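Local coordinates for protein putative NADPH-dependent oxidoreductase (Desulfitobacterium hafniense DCB-2, PDB 3DB2) that probably catalyses an NADPH-dependent oxidation or reduction of a substrate not yet identified, as a two-domain, Rossmann-fold dehydrogenase of the GFO/IDH/MocA family, at residues C[19-22]-C[23-27]; C[173-177]-C[178-182]; C[336-339]-C[340-344]. All blocks are in the same frame, centred on the assembly; numbering follows the deposited sequence. Where two conformers were deposited one is given.

Contact 1 of 3, residues C[19-22]-C[23-27]; sequences VMAD and AYTKS
Tyr24 lays its ring back over the preceding turn of helix 15-24, onto Ala21. The evidence is a CH-pi contact: Ala21 CA stands 3.6 Å from the centroid of the Tyr24 ring, 18° off the ring normal, so the backbone carbon lies over the face, displaced toward the rim. Tyr24 CG sits between its own backbone N and carbonyl carbon (chi1 63°), a rotamer that folds the ring back along the helix instead of letting it project outward. The apolar contacts follow from this placement, with Met20 CB 3.7 Å from Tyr24 CE2 on the one hand and Ala21 CB 3.8 Å from Tyr24 CZ on the other.

Among the polar contacts, Tyr24 N donates to Met20 O at 2.9 Å, an ordinary helical bond. The next carbonyl, Ala21 O, is gripped twice by a single residue: Thr25 N lies 3.0 Å from Ala21 O, and Thr25 OG1 donates to the same Ala21 O at 2.8 Å. The two donors reach it from opposite faces of the carbonyl plane, which lets both bind at once; the threonine lies in the type I turn from Tyr24 to Ser27.

Helix 15-24 links strands 6-11 and 30-36 in a beta-alpha-beta unit of the Rossmann domain. Tyr24 packs on Leu30 and Leu32 of the second strand, Met20 reaches Tyr94 of strand 92-96 and Leu303 of helix 302-316, and Asp22 OD1 is held by a salt bridge from Arg49 and a hydrogen bond with Tyr50, both of helix 40-50.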
loop_
_atom_site.group_PDB
_atom_site.type_symbol
_atom_site.label_atom_id
_atom_site.label_comp_id
_atom_site.label_asym_id
_atom_site.label_seq_id
_atom_site.Cartn_x
_atom_site.Cartn_y
_atom_site.Cartn_z
ATOM N N VAL C 19 -25.296 -11.935 -15.169
ATOM C CA VAL C 19 -24.020 -11.399 -15.668
ATOM C C VAL C 19 -23.204 -12.533 -16.272
ATOM O O VAL C 19 -22.654 -12.311 -17.354
ATOM C CB VAL C 19 -23.245 -10.696 -14.554
ATOM C CG1 VAL C 19 -21.826 -10.288 -14.946
ATOM C CG2 VAL C 19 -24.035 -9.454 -14.149
HETATM N N MSE C 20 -23.176 -13.683 -15.585
HETATM C CA MSE C 20 -22.404 -14.814 -16.110
HETATM C C MSE C 20 -22.972 -15.245 -17.453
HETATM O O MSE C 20 -22.222 -15.344 -18.427
HETATM C CB MSE C 20 -22.347 -15.979 -15.126
HETATM C CG MSE C 20 -21.445 -15.825 -13.902
HETATM SE SE MSE C 20 -19.604 -15.274 -14.316
HETATM C CE MSE C 20 -19.080 -16.897 -15.240
ATOM N N ALA C 21 -24.287 -15.489 -17.513
ATOM C CA ALA C 21 -24.884 -15.999 -18.744
ATOM C C ALA C 21 -24.778 -15.009 -19.895
ATOM O O ALA C 21 -24.609 -15.390 -21.052
ATOM C CB ALA C 21 -26.345 -16.377 -18.474
ATOM N N ASP C 22 -24.881 -13.723 -19.617
ATOM C CA ASP C 22 -24.672 -12.709 -20.638
ATOM C C ASP C 22 -23.325 -12.919 -21.323
ATOM O O ASP C 22 -23.114 -12.767 -22.521
ATOM C CB ASP C 22 -24.749 -11.323 -20.003
ATOM C CG ASP C 22 -26.178 -10.876 -19.777
ATOM O OD1 ASP C 22 -27.107 -11.620 -20.156
ATOM O OD2 ASP C 22 -26.356 -9.783 -19.195
ATOM N N ALA C 23 -22.318 -13.336 -20.560
ATOM C CA ALA C 23 -21.035 -13.632 -21.212
ATOM C C ALA C 23 -20.961 -15.027 -21.796
ATOM O O ALA C 23 -20.585 -15.191 -22.971
ATOM C CB ALA C 23 -19.953 -13.389 -20.166
ATOM N N TYR C 24 -21.283 -16.073 -21.025
ATOM C CA TYR C 24 -20.928 -17.427 -21.466
ATOM C C TYR C 24 -21.852 -17.901 -22.581
ATOM O O TYR C 24 -21.464 -18.802 -23.339
ATOM C CB TYR C 24 -20.853 -18.443 -20.329
ATOM C CG TYR C 24 -22.045 -18.800 -19.501
ATOM C CD1 TYR C 24 -23.080 -19.572 -20.027
ATOM C CD2 TYR C 24 -22.164 -18.375 -18.190
ATOM C CE1 TYR C 24 -24.191 -19.910 -19.282
ATOM C CE2 TYR C 24 -23.276 -18.704 -17.421
ATOM C CZ TYR C 24 -24.279 -19.477 -17.989
ATOM O OH TYR C 24 -25.396 -19.824 -17.258
ATOM N N THR C 25 -23.066 -17.355 -22.691
ATOM C CA THR C 25 -23.930 -17.942 -23.744
ATOM C C THR C 25 -23.479 -17.452 -25.114
ATOM O O THR C 25 -23.978 -17.924 -26.137
ATOM C CB THR C 25 -25.413 -17.635 -23.509
ATOM O OG1 THR C 25 -25.628 -16.206 -23.499
ATOM C CG2 THR C 25 -25.831 -18.159 -22.148
ATOM N N LYS C 26 -22.521 -16.529 -25.161
ATOM C CA LYS C 26 -21.914 -16.162 -26.439
ATOM C C LYS C 26 -21.009 -17.254 -27.013
ATOM O O LYS C 26 -20.674 -17.194 -28.201
ATOM C CB LYS C 26 -21.071 -14.898 -26.316
ATOM C CG LYS C 26 -21.784 -13.711 -25.710
ATOM C CD LYS C 26 -20.842 -12.508 -25.788
ATOM C CE LYS C 26 -21.427 -11.345 -24.994
ATOM N NZ LYS C 26 -20.619 -10.103 -25.214
ATOM N N SER C 27 -20.614 -18.199 -26.169
ATOM C CA SER C 27 -19.684 -19.252 -26.539
ATOM C C SER C 27 -20.298 -20.371 -27.394
ATOM O O SER C 27 -21.344 -20.921 -27.037
ATOM C CB SER C 27 -19.109 -19.911 -25.285
ATOM O OG SER C 27 -18.023 -20.762 -25.616
#

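Contact 2 of 3, residues C[173-177]-C[178-182]; sequences TAPGG and PLTQL
Thr180 OG1 is anti to its carbonyl carbon and beside its backbone N (chi1 -67°), which turns the hydroxyl back to Pro175 O. Gln181 has its CG in the same position and then bends at chi2 (-9°), an almost eclipsed torsion that curls the amide back until NE2 comes 3.9 Å from Ala174 CB, a van der Waals approach.

The hydroxyl bond is the short one: Thr180 OG1 donates to Pro175 O at 2.6 Å, in the carbonyl plane and on a lone pair, with a C=O...donor angle of 126°. Thr180 OG1 also lies 3.3 Å from Pro175 CD, where the two side chains cross obliquely, so the proline ring flanks the buried hydroxyl. The same Pro175 O receives only a weak second bond from Thr180 N.

Together these contacts tie a type II turn, Ala174 to Gly177, to the start of helix 178-181. Gly177 is the N-cap, and its O takes Thr180 N at 3.3 Å; the turn itself is closed by Gly177 N to Ala174 O at 2.9 Å. Both glycines have positive phi, and a CB on Gly176 would clash with Leu179 CD2, one on Gly177 with Pro178 CD.

Leu179 N donates to Gly176 O at 3.0 Å, nearly straight at its hydrogen but from above the carbonyl plane. That oxygen also receives Asn217 ND2, while Ala174 O receives Asn213 ND2. Leu179 and Pro178 pack on Thr233 of strand 228-234, and Leu179 reaches Val334 of helix 324-343.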
loop_
_atom_site.group_PDB
_atom_site.type_symbol
_atom_site.label_atom_id
_atom_site.label_comp_id
_atom_site.label_asym_id
_atom_site.label_seq_id
_atom_site.Cartn_x
_atom_site.Cartn_y
_atom_site.Cartn_z
ATOM N N THR C 173 -20.774 -14.465 7.576
ATOM C CA THR C 173 -21.085 -14.561 6.152
ATOM C C THR C 173 -20.081 -13.814 5.284
ATOM O O THR C 173 -19.878 -14.106 4.101
ATOM C CB THR C 173 -22.530 -14.031 6.033
ATOM O OG1 THR C 173 -22.632 -12.699 6.538
ATOM C CG2 THR C 173 -23.424 -14.873 6.940
ATOM N N ALA C 174 -19.456 -12.789 5.871
ATOM C CA ALA C 174 -18.482 -11.980 5.151
ATOM C C ALA C 174 -17.262 -11.734 6.031
ATOM O O ALA C 174 -17.016 -10.674 6.590
ATOM C CB ALA C 174 -19.147 -10.690 4.691
ATOM N N PRO C 175 -16.441 -12.748 6.220
ATOM C CA PRO C 175 -15.260 -12.580 7.068
ATOM C C PRO C 175 -14.336 -11.463 6.566
ATOM O O PRO C 175 -13.959 -11.349 5.405
ATOM C CB PRO C 175 -14.599 -13.951 6.993
ATOM C CG PRO C 175 -15.681 -14.891 6.590
ATOM C CD PRO C 175 -16.580 -14.113 5.669
ATOM N N GLY C 176 -13.969 -10.605 7.501
ATOM C CA GLY C 176 -13.143 -9.431 7.320
ATOM C C GLY C 176 -13.835 -8.394 6.478
ATOM O O GLY C 176 -13.231 -7.451 5.953
ATOM N N GLY C 177 -15.158 -8.519 6.312
ATOM C CA GLY C 177 -15.901 -7.545 5.524
ATOM C C GLY C 177 -15.493 -7.542 4.062
ATOM O O GLY C 177 -15.673 -8.555 3.374
ATOM N N PRO C 178 -14.945 -6.434 3.574
ATOM C CA PRO C 178 -14.497 -6.379 2.186
ATOM C C PRO C 178 -13.371 -7.378 1.938
ATOM O O PRO C 178 -13.092 -7.727 0.777
ATOM C CB PRO C 178 -14.064 -4.918 1.998
ATOM C CG PRO C 178 -13.669 -4.483 3.384
ATOM C CD PRO C 178 -14.684 -5.158 4.275
ATOM N N LEU C 179 -12.715 -7.862 2.983
ATOM C CA LEU C 179 -11.618 -8.820 2.722
ATOM C C LEU C 179 -12.080 -10.044 1.949
ATOM O O LEU C 179 -11.392 -10.559 1.056
ATOM C CB LEU C 179 -11.044 -9.251 4.055
ATOM C CG LEU C 179 -9.707 -9.960 4.123
ATOM C CD1 LEU C 179 -8.715 -9.307 3.173
ATOM C CD2 LEU C 179 -9.248 -9.969 5.572
ATOM N N THR C 180 -13.286 -10.538 2.281
ATOM C CA THR C 180 -13.850 -11.643 1.498
ATOM C C THR C 180 -14.356 -11.203 0.140
ATOM O O THR C 180 -13.886 -11.680 -0.895
ATOM C CB THR C 180 -15.005 -12.301 2.284
ATOM O OG1 THR C 180 -14.492 -12.953 3.454
ATOM C CG2 THR C 180 -15.657 -13.376 1.444
ATOM N N GLN C 181 -15.312 -10.288 0.091
ATOM C CA GLN C 181 -16.018 -9.915 -1.118
ATOM C C GLN C 181 -15.087 -9.294 -2.160
ATOM O O GLN C 181 -15.248 -9.551 -3.355
ATOM C CB GLN C 181 -17.135 -8.900 -0.849
ATOM C CG GLN C 181 -18.420 -9.389 -0.250
ATOM C CD GLN C 181 -18.536 -10.901 -0.170
ATOM O OE1 GLN C 181 -19.025 -11.560 -1.091
ATOM N NE2 GLN C 181 -18.082 -11.436 0.967
ATOM N N LEU C 182 -14.162 -8.461 -1.689
ATOM C CA LEU C 182 -13.246 -7.734 -2.559
ATOM C C LEU C 182 -11.881 -8.409 -2.491
ATOM O O LEU C 182 -11.260 -8.679 -3.518
ATOM C CB LEU C 182 -13.117 -6.256 -2.173
ATOM C CG LEU C 182 -14.397 -5.423 -2.105
ATOM C CD1 LEU C 182 -14.088 -3.932 -1.918
ATOM C CD2 LEU C 182 -15.234 -5.638 -3.352
#

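Contact 3 of 3, residues C[336-339]-C[340-344]; sequences AAVK and SVHEK
The imidazole of His342 lies beside Val338, one turn earlier in helix 324-343, and the two side chains run the same way. Val338 CG1 approaches His342 CE1 at 3.3 Å, while Val338 O and Lys339 CA both stand obliquely to the ring. His342 ND1 is 3.0 Å from Val338 O, but the angle is too poor for a hydrogen bond; that carbonyl instead accepts His342 N at 3.1 Å, with a nearly straight N-H...O of 170°. Val338 CG1 owes its place to a valine rotamer with this branch anti to the backbone N (chi1 178°).

The carboxylate of Glu343 meets Lys339 alongside. Lys339 CG is 3.4 Å from Glu343 OE2, and the lysine chain, bent at chi3 and chi4, carries NZ round to 3.7 Å from the same OE2, a long salt bridge. Beneath it, Glu343 N donates to Lys339 O at 3.0 Å. A leucine in place of Lys339 would probably leave Glu343 OE2 without its ammonium mate, although Arg345 would still pair with OE1.

The buried side of this last helical turn faces the sheet. Ser340 OG bonds to Arg345 O and Asn202 N, and Ala337 packs on Val200 of strand 197-205. Ala336 touches Val347 of strand 347-348 and Ile352 of helix 349-353.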
loop_
_atom_site.group_PDB
_atom_site.type_symbol
_atom_site.label_atom_id
_atom_site.label_comp_id
_atom_site.label_asym_id
_atom_site.label_seq_id
_atom_site.Cartn_x
_atom_site.Cartn_y
_atom_site.Cartn_z
ATOM N N ALA C 336 -6.747 -16.372 7.851
ATOM C CA ALA C 336 -5.539 -16.062 8.649
ATOM C C ALA C 336 -5.554 -14.605 9.054
ATOM O O ALA C 336 -5.129 -14.260 10.173
ATOM C CB ALA C 336 -4.319 -16.435 7.838
ATOM N N ALA C 337 -6.022 -13.755 8.128
ATOM C CA ALA C 337 -6.138 -12.318 8.386
ATOM C C ALA C 337 -7.149 -12.000 9.470
ATOM O O ALA C 337 -6.907 -11.158 10.331
ATOM C CB ALA C 337 -6.494 -11.570 7.103
ATOM N N VAL C 338 -8.303 -12.658 9.466
ATOM C CA VAL C 338 -9.237 -12.487 10.599
ATOM C C VAL C 338 -8.665 -12.998 11.909
ATOM O O VAL C 338 -8.806 -12.358 12.968
ATOM C CB VAL C 338 -10.565 -13.168 10.233
ATOM C CG1 VAL C 338 -11.578 -13.100 11.363
ATOM C CG2 VAL C 338 -11.125 -12.490 8.982
ATOM N N LYS C 339 -7.967 -14.133 11.865
ATOM C CA LYS C 339 -7.337 -14.717 13.037
ATOM C C LYS C 339 -6.289 -13.713 13.559
ATOM O O LYS C 339 -6.160 -13.581 14.780
ATOM C CB LYS C 339 -6.633 -16.033 12.777
ATOM C CG LYS C 339 -6.180 -16.715 14.056
ATOM C CD LYS C 339 -5.560 -18.084 13.836
ATOM C CE LYS C 339 -6.576 -19.172 13.553
ATOM N NZ LYS C 339 -7.542 -19.386 14.664
ATOM N N SER C 340 -5.636 -13.053 12.603
ATOM C CA SER C 340 -4.543 -12.126 12.960
ATOM C C SER C 340 -5.096 -10.949 13.749
ATOM O O SER C 340 -4.478 -10.409 14.674
ATOM C CB SER C 340 -3.781 -11.662 11.708
ATOM O OG SER C 340 -2.885 -10.606 11.955
ATOM N N VAL C 341 -6.302 -10.513 13.392
ATOM C CA VAL C 341 -6.960 -9.412 14.064
ATOM C C VAL C 341 -7.401 -9.826 15.464
ATOM O O VAL C 341 -7.127 -9.058 16.393
ATOM C CB VAL C 341 -8.203 -8.881 13.324
ATOM C CG1 VAL C 341 -9.006 -7.882 14.145
ATOM C CG2 VAL C 341 -7.730 -8.198 12.073
ATOM N N HIS C 342 -8.057 -10.970 15.601
ATOM C CA HIS C 342 -8.453 -11.420 16.930
ATOM C C HIS C 342 -7.303 -11.630 17.901
ATOM O O HIS C 342 -7.412 -11.220 19.048
ATOM C CB HIS C 342 -9.235 -12.744 16.782
ATOM C CG HIS C 342 -10.539 -12.403 16.101
ATOM N ND1 HIS C 342 -10.986 -13.043 14.966
ATOM C CD2 HIS C 342 -11.472 -11.469 16.392
ATOM C CE1 HIS C 342 -12.150 -12.518 14.606
ATOM N NE2 HIS C 342 -12.476 -11.560 15.448
ATOM N N GLU C 343 -6.226 -12.250 17.425
ATOM C CA GLU C 343 -5.110 -12.713 18.220
ATOM C C GLU C 343 -3.950 -11.726 18.264
ATOM O O GLU C 343 -2.971 -11.987 18.964
ATOM C CB GLU C 343 -4.708 -14.081 17.665
ATOM C CG GLU C 343 -5.841 -15.088 17.910
ATOM C CD GLU C 343 -5.405 -16.524 17.792
ATOM O OE1 GLU C 343 -4.245 -16.889 18.061
ATOM O OE2 GLU C 343 -6.266 -17.343 17.410
ATOM N N LYS C 344 -4.081 -10.624 17.540
ATOM C CA LYS C 344 -3.138 -9.536 17.470
ATOM C C LYS C 344 -1.721 -10.038 17.203
ATOM O O LYS C 344 -0.730 -9.763 17.879
ATOM C CB LYS C 344 -3.211 -8.715 18.760
ATOM C CG LYS C 344 -4.574 -8.036 18.962
ATOM C CD LYS C 344 -4.520 -7.159 20.213
ATOM C CE LYS C 344 -5.888 -6.571 20.555
ATOM N NZ LYS C 344 -5.796 -5.782 21.823
#

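Contact 2 is the most buried of the three: its centre lies about 12 Å from that of the chain, against about 17 Å for contact 1 and about 22 Å for contact 3. Contacts 1 and 3, partly buried, lie toward the C-terminal end of a helix, whereas contact 2 begins one. Their chemistry differs accordingly: an aromatic face and a doubly held carbonyl, a glycine-rich cap with a buried hydroxyl, and a charged pair with an exposed imidazole. Contacts 2 and 3 share helix 324-343, Leu179 CD2 lying 3.5 Å from Ala337 CB. Contact 1, on helix 15-24 of the Rossmann domain, touches neither; its centre is about 26 Å from that of contact 2.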